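Local structure of dimethyl-sulfide monooxygenase (Hyphomicrobium sulfonivorans, 6AK1) at residues Asn8-Thr13 and Phe55-Val60; Val99-Thr104 and Lys127-Trp132; Ser194-Ile199 and Pro209-Cys214; Val167-Trp172 and His447-Tyr452. The protein oxidises dimethyl sulfide to methanethiol and formaldehyde as an FMN-dependent, NADH-consuming monooxygenase, the first step of dimethyl sulfide degradation. All blocks are in the same frame, centred on the assembly; numbering follows the deposited sequence.

Contact 1: Asn8-Thr13 and Phe55-Val60; sequences NAFDMT and FIADVV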
# COMPACT_ATOMS: atom_id res chain seq x y z
N ASN A 8 -8.73 6.16 -1.60
CA ASN A 8 -8.37 4.80 -1.25
C ASN A 8 -8.79 4.52 0.19
O ASN A 8 -8.65 5.39 1.07
CB ASN A 8 -6.86 4.54 -1.36
CG ASN A 8 -6.33 4.61 -2.78
OD1 ASN A 8 -7.08 4.52 -3.75
ND2 ASN A 8 -5.02 4.74 -2.89
N ALA A 9 -9.24 3.29 0.45
CA ALA A 9 -9.41 2.82 1.82
C ALA A 9 -8.14 2.09 2.25
O ALA A 9 -7.66 1.20 1.56
CB ALA A 9 -10.63 1.91 1.96
N PHE A 10 -7.61 2.50 3.39
CA PHE A 10 -6.44 1.88 4.00
C PHE A 10 -6.94 0.90 5.06
O PHE A 10 -7.72 1.28 5.95
CB PHE A 10 -5.56 2.98 4.60
CG PHE A 10 -4.17 2.55 4.99
CD1 PHE A 10 -3.41 1.73 4.17
CD2 PHE A 10 -3.62 3.02 6.18
CE1 PHE A 10 -2.12 1.36 4.55
CE2 PHE A 10 -2.32 2.65 6.56
CZ PHE A 10 -1.58 1.82 5.75
N ASP A 11 -6.52 -0.36 4.94
CA ASP A 11 -6.93 -1.41 5.87
C ASP A 11 -5.76 -2.38 6.03
O ASP A 11 -4.70 -2.20 5.45
CB ASP A 11 -8.21 -2.11 5.37
CG ASP A 11 -9.09 -2.66 6.51
OD1 ASP A 11 -8.58 -3.17 7.52
OD2 ASP A 11 -10.32 -2.62 6.39
N MET A 12 -5.96 -3.40 6.85
CA MET A 12 -4.94 -4.41 7.10
C MET A 12 -5.67 -5.63 7.63
O MET A 12 -6.74 -5.50 8.20
CB MET A 12 -3.89 -3.89 8.10
CG MET A 12 -2.77 -4.86 8.45
SD MET A 12 -1.40 -4.05 9.37
CE MET A 12 -0.64 -5.47 10.11
N THR A 13 -5.12 -6.82 7.40
CA THR A 13 -5.85 -8.03 7.78
C THR A 13 -5.64 -8.33 9.27
O THR A 13 -5.15 -9.39 9.67
CB THR A 13 -5.45 -9.22 6.91
OG1 THR A 13 -5.21 -8.79 5.56
CG2 THR A 13 -6.55 -10.27 6.92
N PHE A 55 -6.42 -0.54 -0.10
CA PHE A 55 -4.99 -0.68 0.13
C PHE A 55 -4.81 -1.50 1.40
O PHE A 55 -5.12 -1.02 2.50
CB PHE A 55 -4.37 0.72 0.25
CG PHE A 55 -2.87 0.75 0.20
CD1 PHE A 55 -2.10 0.11 1.16
CD2 PHE A 55 -2.22 1.49 -0.78
CE1 PHE A 55 -0.71 0.17 1.13
CE2 PHE A 55 -0.83 1.57 -0.81
CZ PHE A 55 -0.07 0.91 0.15
N ILE A 56 -4.34 -2.73 1.26
CA ILE A 56 -4.25 -3.67 2.38
C ILE A 56 -2.79 -3.76 2.81
O ILE A 56 -1.95 -4.31 2.09
CB ILE A 56 -4.83 -5.04 2.01
CG1 ILE A 56 -6.25 -4.90 1.49
CG2 ILE A 56 -4.84 -5.97 3.24
CD1 ILE A 56 -6.85 -6.19 0.97
N ALA A 57 -2.50 -3.25 4.01
CA ALA A 57 -1.16 -3.33 4.59
C ALA A 57 -0.90 -4.74 5.15
O ALA A 57 -1.80 -5.58 5.23
CB ALA A 57 -0.99 -2.28 5.69
N ASP A 58 0.34 -4.98 5.55
CA ASP A 58 0.72 -6.29 6.07
C ASP A 58 2.03 -6.18 6.85
O ASP A 58 2.86 -5.31 6.57
CB ASP A 58 0.89 -7.33 4.95
CG ASP A 58 0.93 -8.76 5.48
OD1 ASP A 58 0.18 -9.06 6.45
OD2 ASP A 58 1.73 -9.57 4.94
N VAL A 59 2.19 -7.06 7.84
CA VAL A 59 3.45 -7.28 8.53
C VAL A 59 3.54 -8.77 8.84
O VAL A 59 2.54 -9.49 8.85
CB VAL A 59 3.61 -6.48 9.84
CG1 VAL A 59 3.55 -4.97 9.59
CG2 VAL A 59 2.56 -6.90 10.85
N VAL A 60 4.77 -9.24 9.09
CA VAL A 60 4.98 -10.62 9.49
C VAL A 60 5.83 -10.68 10.75
O VAL A 60 6.26 -11.76 11.16
CB VAL A 60 5.61 -11.44 8.35
CG1 VAL A 60 4.57 -11.69 7.25
CG2 VAL A 60 6.84 -10.75 7.79
O HOH W 1 -2.57 -7.80 6.27

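Contact 2: Val99-Thr104 and Lys127-Trp132; sequences VGFGVT and KGRVAW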
# COMPACT_ATOMS: atom_id res chain seq x y z
N VAL A 99 -13.30 -1.59 -8.32
CA VAL A 99 -12.36 -1.19 -7.27
C VAL A 99 -11.08 -2.00 -7.39
O VAL A 99 -11.10 -3.20 -7.70
CB VAL A 99 -13.01 -1.31 -5.88
CG1 VAL A 99 -13.26 -2.77 -5.52
CG2 VAL A 99 -12.14 -0.66 -4.81
N GLY A 100 -9.93 -1.34 -7.16
CA GLY A 100 -8.66 -2.03 -7.18
C GLY A 100 -8.30 -2.62 -5.82
O GLY A 100 -8.88 -2.28 -4.79
N PHE A 101 -7.31 -3.53 -5.81
CA PHE A 101 -6.84 -4.16 -4.58
C PHE A 101 -5.33 -4.00 -4.52
O PHE A 101 -4.61 -4.57 -5.34
CB PHE A 101 -7.25 -5.63 -4.52
CG PHE A 101 -8.72 -5.84 -4.69
CD1 PHE A 101 -9.60 -5.54 -3.65
CD2 PHE A 101 -9.24 -6.29 -5.90
CE1 PHE A 101 -10.97 -5.69 -3.80
CE2 PHE A 101 -10.60 -6.45 -6.06
CZ PHE A 101 -11.47 -6.16 -4.99
N GLY A 102 -4.87 -3.20 -3.56
CA GLY A 102 -3.45 -3.08 -3.30
C GLY A 102 -3.04 -4.11 -2.27
O GLY A 102 -3.55 -4.12 -1.15
N VAL A 103 -2.14 -5.01 -2.65
CA VAL A 103 -1.75 -6.12 -1.80
C VAL A 103 -0.29 -5.90 -1.41
O VAL A 103 0.56 -5.72 -2.28
CB VAL A 103 -1.96 -7.47 -2.50
CG1 VAL A 103 -1.65 -8.60 -1.53
CG2 VAL A 103 -3.40 -7.56 -2.99
N THR A 104 -0.02 -5.89 -0.12
CA THR A 104 1.34 -5.72 0.37
C THR A 104 2.05 -7.07 0.37
O THR A 104 1.48 -8.07 0.82
CB THR A 104 1.32 -5.12 1.79
OG1 THR A 104 0.72 -3.83 1.74
CG2 THR A 104 2.72 -4.97 2.34
N LYS A 127 -8.86 -9.71 -13.05
CA LYS A 127 -8.96 -9.12 -14.38
C LYS A 127 -8.34 -7.73 -14.40
O LYS A 127 -8.94 -6.75 -14.86
CB LYS A 127 -10.41 -9.10 -14.88
CG LYS A 127 -10.94 -10.48 -15.27
CD LYS A 127 -10.09 -11.06 -16.41
CE LYS A 127 -10.57 -12.46 -16.89
NZ LYS A 127 -9.89 -13.58 -16.15
N GLY A 128 -7.12 -7.63 -13.87
CA GLY A 128 -6.34 -6.43 -14.00
C GLY A 128 -6.57 -5.37 -12.95
O GLY A 128 -6.43 -4.18 -13.25
N ARG A 129 -6.91 -5.76 -11.72
CA ARG A 129 -7.26 -4.78 -10.70
C ARG A 129 -6.37 -4.89 -9.47
O ARG A 129 -6.77 -4.46 -8.38
CB ARG A 129 -8.73 -4.94 -10.30
CG ARG A 129 -9.72 -4.51 -11.37
CD ARG A 129 -11.12 -4.51 -10.80
NE ARG A 129 -11.69 -5.85 -10.70
CZ ARG A 129 -12.53 -6.23 -9.74
NH1 ARG A 129 -12.86 -5.37 -8.77
NH2 ARG A 129 -13.02 -7.46 -9.73
N VAL A 130 -5.15 -5.42 -9.61
CA VAL A 130 -4.27 -5.61 -8.47
C VAL A 130 -3.16 -4.57 -8.51
O VAL A 130 -2.68 -4.18 -9.58
CB VAL A 130 -3.70 -7.05 -8.43
CG1 VAL A 130 -2.78 -7.29 -9.62
CG2 VAL A 130 -2.93 -7.28 -7.12
N ALA A 131 -2.78 -4.10 -7.33
CA ALA A 131 -1.58 -3.31 -7.14
C ALA A 131 -0.70 -4.04 -6.14
O ALA A 131 -1.20 -4.67 -5.20
CB ALA A 131 -1.91 -1.91 -6.62
N TRP A 132 0.60 -3.98 -6.37
CA TRP A 132 1.59 -4.61 -5.49
C TRP A 132 2.23 -3.51 -4.66
O TRP A 132 2.94 -2.66 -5.19
CB TRP A 132 2.64 -5.37 -6.30
CG TRP A 132 3.76 -5.91 -5.45
CD1 TRP A 132 3.71 -6.21 -4.12
CD2 TRP A 132 5.10 -6.19 -5.87
NE1 TRP A 132 4.92 -6.68 -3.69
CE2 TRP A 132 5.80 -6.68 -4.74
CE3 TRP A 132 5.79 -6.09 -7.09
CZ2 TRP A 132 7.14 -7.06 -4.79
CZ3 TRP A 132 7.12 -6.48 -7.14
CH2 TRP A 132 7.78 -6.95 -6.00

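Contact 3: Ser194-Ile199 and Pro209-Cys214; sequences SKVHPI and PGFHIC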
# COMPACT_ATOMS: atom_id res chain seq x y z
N SER A 194 8.10 -20.83 -29.35
CA SER A 194 9.15 -19.97 -29.88
C SER A 194 8.95 -18.51 -29.51
O SER A 194 9.82 -17.69 -29.80
CB SER A 194 9.24 -20.10 -31.41
OG SER A 194 8.15 -19.46 -32.06
N LYS A 195 7.84 -18.17 -28.86
CA LYS A 195 7.60 -16.83 -28.36
C LYS A 195 7.65 -16.77 -26.84
O LYS A 195 7.24 -15.77 -26.25
CB LYS A 195 6.25 -16.31 -28.86
CG LYS A 195 6.31 -15.58 -30.19
CD LYS A 195 6.56 -16.52 -31.33
CE LYS A 195 6.46 -15.77 -32.66
NZ LYS A 195 5.14 -15.08 -32.75
N VAL A 196 8.12 -17.83 -26.20
CA VAL A 196 8.35 -17.87 -24.76
C VAL A 196 9.85 -17.93 -24.54
O VAL A 196 10.55 -18.70 -25.20
CB VAL A 196 7.64 -19.08 -24.12
CG1 VAL A 196 7.97 -19.18 -22.62
CG2 VAL A 196 6.14 -18.96 -24.33
N HIS A 197 10.35 -17.12 -23.61
CA HIS A 197 11.78 -16.89 -23.52
C HIS A 197 12.27 -17.11 -22.07
O HIS A 197 11.75 -16.47 -21.15
CB HIS A 197 12.13 -15.46 -23.98
CG HIS A 197 11.66 -15.17 -25.38
ND1 HIS A 197 12.43 -15.47 -26.49
CD2 HIS A 197 10.51 -14.64 -25.84
CE1 HIS A 197 11.76 -15.12 -27.58
NE2 HIS A 197 10.60 -14.61 -27.22
N PRO A 198 13.26 -17.97 -21.87
CA PRO A 198 13.98 -17.93 -20.59
C PRO A 198 14.58 -16.55 -20.41
O PRO A 198 15.10 -15.94 -21.35
CB PRO A 198 15.06 -19.02 -20.75
CG PRO A 198 15.11 -19.36 -22.21
CD PRO A 198 13.78 -18.99 -22.81
N ILE A 199 14.46 -16.01 -19.19
CA ILE A 199 14.94 -14.64 -19.00
C ILE A 199 16.45 -14.60 -18.83
O ILE A 199 17.06 -13.53 -19.00
CB ILE A 199 14.22 -13.95 -17.83
CG1 ILE A 199 14.48 -14.67 -16.50
CG2 ILE A 199 12.70 -13.84 -18.12
CD1 ILE A 199 14.13 -13.84 -15.27
N PRO A 209 17.21 -18.54 -14.39
CA PRO A 209 17.43 -18.79 -15.82
C PRO A 209 16.14 -18.91 -16.64
O PRO A 209 16.12 -18.54 -17.81
CB PRO A 209 18.21 -20.11 -15.84
CG PRO A 209 17.84 -20.80 -14.56
CD PRO A 209 17.67 -19.67 -13.55
N GLY A 210 15.08 -19.43 -16.03
CA GLY A 210 13.95 -19.93 -16.79
C GLY A 210 12.94 -18.86 -17.18
O GLY A 210 13.20 -17.65 -17.15
N PHE A 211 11.76 -19.33 -17.58
CA PHE A 211 10.70 -18.45 -18.05
C PHE A 211 9.56 -18.44 -17.05
O PHE A 211 9.38 -19.37 -16.26
CB PHE A 211 10.20 -18.89 -19.43
CG PHE A 211 9.71 -20.31 -19.49
CD1 PHE A 211 8.38 -20.62 -19.21
CD2 PHE A 211 10.57 -21.34 -19.83
CE1 PHE A 211 7.92 -21.92 -19.27
CE2 PHE A 211 10.12 -22.66 -19.88
CZ PHE A 211 8.80 -22.95 -19.61
N HIS A 212 8.78 -17.36 -17.09
CA HIS A 212 7.67 -17.17 -16.17
C HIS A 212 6.65 -18.29 -16.38
O HIS A 212 6.39 -18.71 -17.51
CB HIS A 212 7.05 -15.79 -16.39
CG HIS A 212 6.07 -15.36 -15.35
ND1 HIS A 212 6.22 -15.66 -14.01
CD2 HIS A 212 4.93 -14.65 -15.45
CE1 HIS A 212 5.21 -15.14 -13.33
NE2 HIS A 212 4.41 -14.52 -14.18
N ILE A 213 6.10 -18.80 -15.28
CA ILE A 213 5.26 -19.99 -15.38
C ILE A 213 3.80 -19.59 -15.57
O ILE A 213 2.91 -20.45 -15.60
CB ILE A 213 5.48 -20.91 -14.16
CG1 ILE A 213 5.18 -22.37 -14.48
CG2 ILE A 213 4.68 -20.44 -12.94
CD1 ILE A 213 5.68 -23.35 -13.42
N CYS A 214 3.53 -18.28 -15.72
CA CYS A 214 2.20 -17.76 -16.00
C CYS A 214 2.13 -17.08 -17.36
O CYS A 214 3.08 -16.39 -17.77
CB CYS A 214 1.76 -16.71 -14.96
SG CYS A 214 1.86 -17.23 -13.27

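Contact 4: Val167-Trp172 and His447-Tyr452; sequences VMYKLW and HPAAQY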
# COMPACT_ATOMS: atom_id res chain seq x y z
N VAL A 167 14.24 -8.82 -11.95
CA VAL A 167 13.75 -10.18 -12.17
C VAL A 167 12.24 -10.19 -12.39
O VAL A 167 11.74 -10.79 -13.34
CB VAL A 167 14.14 -11.09 -10.98
CG1 VAL A 167 13.41 -12.43 -11.08
CG2 VAL A 167 15.66 -11.28 -10.90
N MET A 168 11.49 -9.52 -11.49
CA MET A 168 10.03 -9.47 -11.60
C MET A 168 9.60 -8.88 -12.94
O MET A 168 8.73 -9.43 -13.62
CB MET A 168 9.42 -8.62 -10.47
CG MET A 168 9.86 -8.97 -9.07
SD MET A 168 9.26 -10.59 -8.58
CE MET A 168 7.58 -10.23 -8.07
N TYR A 169 10.20 -7.74 -13.32
CA TYR A 169 9.85 -7.09 -14.59
C TYR A 169 10.19 -7.98 -15.80
O TYR A 169 9.45 -8.00 -16.80
CB TYR A 169 10.56 -5.74 -14.71
CG TYR A 169 10.18 -4.69 -13.66
CD1 TYR A 169 8.93 -4.70 -13.03
CD2 TYR A 169 11.06 -3.68 -13.33
CE1 TYR A 169 8.59 -3.73 -12.08
CE2 TYR A 169 10.74 -2.71 -12.39
CZ TYR A 169 9.50 -2.73 -11.77
OH TYR A 169 9.20 -1.76 -10.84
N LYS A 170 11.30 -8.72 -15.73
CA LYS A 170 11.65 -9.62 -16.84
C LYS A 170 10.62 -10.73 -16.97
O LYS A 170 10.19 -11.07 -18.08
CB LYS A 170 13.04 -10.21 -16.63
CG LYS A 170 14.18 -9.22 -16.82
CD LYS A 170 15.55 -9.87 -16.58
CE LYS A 170 16.70 -8.85 -16.73
NZ LYS A 170 18.02 -9.46 -16.40
N LEU A 171 10.20 -11.31 -15.84
CA LEU A 171 9.22 -12.38 -15.89
C LEU A 171 7.89 -11.88 -16.44
O LEU A 171 7.30 -12.51 -17.33
CB LEU A 171 9.05 -12.99 -14.50
CG LEU A 171 10.28 -13.72 -13.97
CD1 LEU A 171 10.17 -13.99 -12.48
CD2 LEU A 171 10.51 -15.03 -14.76
N TRP A 172 7.43 -10.72 -15.95
CA TRP A 172 6.10 -10.21 -16.29
C TRP A 172 6.03 -9.62 -17.69
O TRP A 172 5.03 -9.83 -18.40
CB TRP A 172 5.68 -9.14 -15.28
CG TRP A 172 5.26 -9.64 -13.92
CD1 TRP A 172 4.66 -10.84 -13.63
CD2 TRP A 172 5.39 -8.95 -12.67
NE1 TRP A 172 4.41 -10.94 -12.29
CE2 TRP A 172 4.85 -9.79 -11.67
CE3 TRP A 172 5.92 -7.70 -12.31
CZ2 TRP A 172 4.82 -9.42 -10.31
CZ3 TRP A 172 5.89 -7.33 -10.95
CH2 TRP A 172 5.34 -8.20 -9.98
N HIS A 447 8.69 3.86 -17.69
CA HIS A 447 8.77 3.07 -16.46
C HIS A 447 9.83 1.99 -16.63
O HIS A 447 9.96 1.43 -17.71
CB HIS A 447 7.41 2.43 -16.14
CG HIS A 447 7.37 1.76 -14.80
ND1 HIS A 447 7.90 0.50 -14.58
CD2 HIS A 447 6.91 2.19 -13.60
CE1 HIS A 447 7.75 0.19 -13.30
NE2 HIS A 447 7.16 1.19 -12.69
N PRO A 448 10.61 1.69 -15.58
CA PRO A 448 11.70 0.71 -15.74
C PRO A 448 11.23 -0.66 -16.20
O PRO A 448 12.02 -1.39 -16.80
CB PRO A 448 12.35 0.66 -14.35
CG PRO A 448 11.33 1.25 -13.41
CD PRO A 448 10.57 2.26 -14.22
N ALA A 449 9.97 -1.03 -15.93
CA ALA A 449 9.46 -2.31 -16.43
C ALA A 449 9.37 -2.34 -17.95
O ALA A 449 9.51 -3.41 -18.56
CB ALA A 449 8.09 -2.60 -15.81
N ALA A 450 9.13 -1.18 -18.58
CA ALA A 450 8.94 -1.13 -20.02
C ALA A 450 10.18 -1.54 -20.82
O ALA A 450 10.06 -1.90 -21.99
CB ALA A 450 8.51 0.28 -20.44
N GLN A 451 11.37 -1.51 -20.22
CA GLN A 451 12.55 -1.89 -20.99
C GLN A 451 12.62 -3.39 -21.25
O GLN A 451 13.37 -3.81 -22.14
CB GLN A 451 13.81 -1.42 -20.29
CG GLN A 451 14.09 -2.07 -18.97
CD GLN A 451 14.65 -1.07 -17.99
OE1 GLN A 451 14.95 0.06 -18.38
NE2 GLN A 451 14.75 -1.45 -16.71
N TYR A 452 11.86 -4.22 -20.54
CA TYR A 452 11.82 -5.64 -20.87
C TYR A 452 10.68 -5.98 -21.81
O TYR A 452 10.61 -7.12 -22.27
CB TYR A 452 11.75 -6.47 -19.59
CG TYR A 452 12.89 -6.07 -18.70
CD1 TYR A 452 14.20 -6.34 -19.07
CD2 TYR A 452 12.66 -5.34 -17.55
CE1 TYR A 452 15.26 -5.94 -18.30
CE2 TYR A 452 13.71 -4.94 -16.77
CZ TYR A 452 15.01 -5.24 -17.14
OH TYR A 452 16.05 -4.83 -16.34

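Contact 1: Asn8-Thr13 and Phe55-Val60
Phe10 and Phe55 lie side by side where parallel strands 6-12 and 53-57 of the TIM barrel run together. Their rings make an offset edge-to-face pair, planes at 69°, with the rim of Phe10 turned to Phe55 and Phe10 CE1 3.6 Å from Phe55 CD1. Phe225 and Phe245 of other strands join them, which marks this face as the barrel interior. Shrinking Phe10 to an alanine is likely to take away the edge that Phe55 packs against and open a gap beside Ala57 CB. Met12 continues the same face. Its CB sits 4.1 Å from Ala57 CB; CG, anti to the backbone N (chi1 180°), passes 3.4 Å from Ala57 O; SD rides past Ala57 CB; and the extended chain ends with CE 3.6 Å from Val59 CG2. The backbones are laced by Phe55 N to Ala9 O (2.7 Å), Asp11 N to Phe55 O and Ala57 N to Asp11 O. Beyond the ladder, a water accepts from Thr13 N and reaches Ala57 O and Asp58 OD1. Toward Thr13 and Asp58 a water-bridged polar side thus lies next to the apolar row of Phe10, Met12 and Val59, and Asp58 probably helps bind FMN, as in related flavin monooxygenases.

Contact 2: Val99-Thr104 and Lys127-Trp132
Strands 100-106 and 130-135 run parallel, their local axes 27° apart, and three bonds zip them together: Phe101 N to Arg129 O, Ala131 N to Phe101 O (2.7 Å) and Val103 N to Ala131 O (2.7 Å). Helix 112-126 links them, making a beta-alpha-beta unit of the TIM barrel. At the start of the ladder Arg129 lies alongside Phe101. The Arg129 chain, bent at chi3 (-78°), folds over Val99 O, with Arg129 CD 3.4 Å from Val99 O and Arg129 NH1 donating to Val99 O at 3.0 Å. The bond lies in the carbonyl plane, on a lone pair, but somewhat out of the guanidinium plane. Phe101 CE2 comes over one face of the guanidinium, 3.7 Å from Arg129 NH1, while the two planes stay steeply inclined. Farther along, Ala131 CB packs 3.8 Å from Gly102 CA, and the rim of the Trp132 indole meets Val103 O through CD1. The other guanidinium hydrogen bonds go to Ala93 O, Thr96 OG1 and Thr126 O. Three carbonyl oxygens and one hydroxyl therefore hold the buried guanidinium, fix its rotation and probably offset its positive charge.

Contact 3: Ser194-Ile199 and Pro209-Cys214
This is a loop-to-loop contact at the open end of a small beta hairpin, strands 201-202 and 207-208, in the long excursion that the chain makes between barrel strands 130-135 and 223-227. Residues 196-199 lead into the hairpin and 209-211 lead out, running 148° apart, so the two loops prolong its antiparallel course without forming strands of their own. One backbone bond joins them: Ile199 N donates to Gly210 O at 2.9 Å, nearly straight at the hydrogen (173°) yet approaching from well above the carbonyl plane. The same oxygen is touched by the Ile199 side chain, whose CG1 lies between the backbone N and the carbonyl carbon (chi1 62°), a torsion that brings it 3.3 Å from Gly210 O. Pro198 adds its ring, with CB 3.2 Å from Pro209 O. Next along, Phe211 CB rests 3.3 Å from His197 O. Ser175, just past helix 157-174, ties both loops through its OG, which bonds to His197 O and His212 N, while Phe211 O and His212 NE2 reach Tyr113 and Ser120 of helix 112-126. The packing is thus structural, away from the FMN site, and fastens the hairpin base to two barrel helices. At its far end the Val196 side chain slants across that of Phe211, with Val196 CG1, anti to its own backbone N, 3.7 Å from Phe211 CD1.

Contact 4: Val167-Trp172 and His447-Tyr452
The Ala449 methyl stands over the Tyr169 ring in a CH-pi contact, Ala449 CB 3.7 Å from the ring centroid. At the hydroxyl end the edge of His447 turns toward the Tyr169 face in an offset edge-to-face pair, planes at 76°, with His447 CE1 3.5 Å from Tyr169 OH. Tyr452 takes the other end, its CD2 3.6 Å from Tyr169 CB. Over one face of the Tyr452 ring lies the Lys170 chain, extended beyond CG, with CG 3.8 Å from the ring centroid and CE 3.6 Å from Tyr452 CE1. One shell out, His447 ND1 accepts from Ala449 N at 2.9 Å, which holds the imidazole against the turn, and NE2 bonds to Asn240 O. Tyr169 OH bonds to Asn240 OD1, and Lys170 NZ forms a salt bridge with Glu166. With a leucine in place of Tyr169, Asn240 OD1 would probably lose its hydroxyl partner and Ala449 the flat surface it packs on. The late segment 447-452 is thereby laid against helix 157-174, whose other flank packs on helix 112-126, and is tied to the end of helix 232-240 through Asn240.

In the fold
From the N terminus the chain first closes contact 1, bringing strand 53-57 beside strand 6-12 after helix 36-48. Contact 2 then closes a shorter beta-alpha-beta loop, and the two stand in series in one barrel sheet, joined where Ile56 meets Gly102 and Thr104. Helix 157-174 opens contact 4, which closes only after some 275 residues. Contact 3 opens and closes within that interval, on either side of the small hairpin, so 3 is nested in 4 and none of the loops cross. Trp132 against Trp172 and Met168 carries contact 2 outward to contact 4, and Ile199 and His212 of contact 3 pack on Leu171 and its neighbours. Barrel, hairpin and C-terminal region thus meet round helix 157-174.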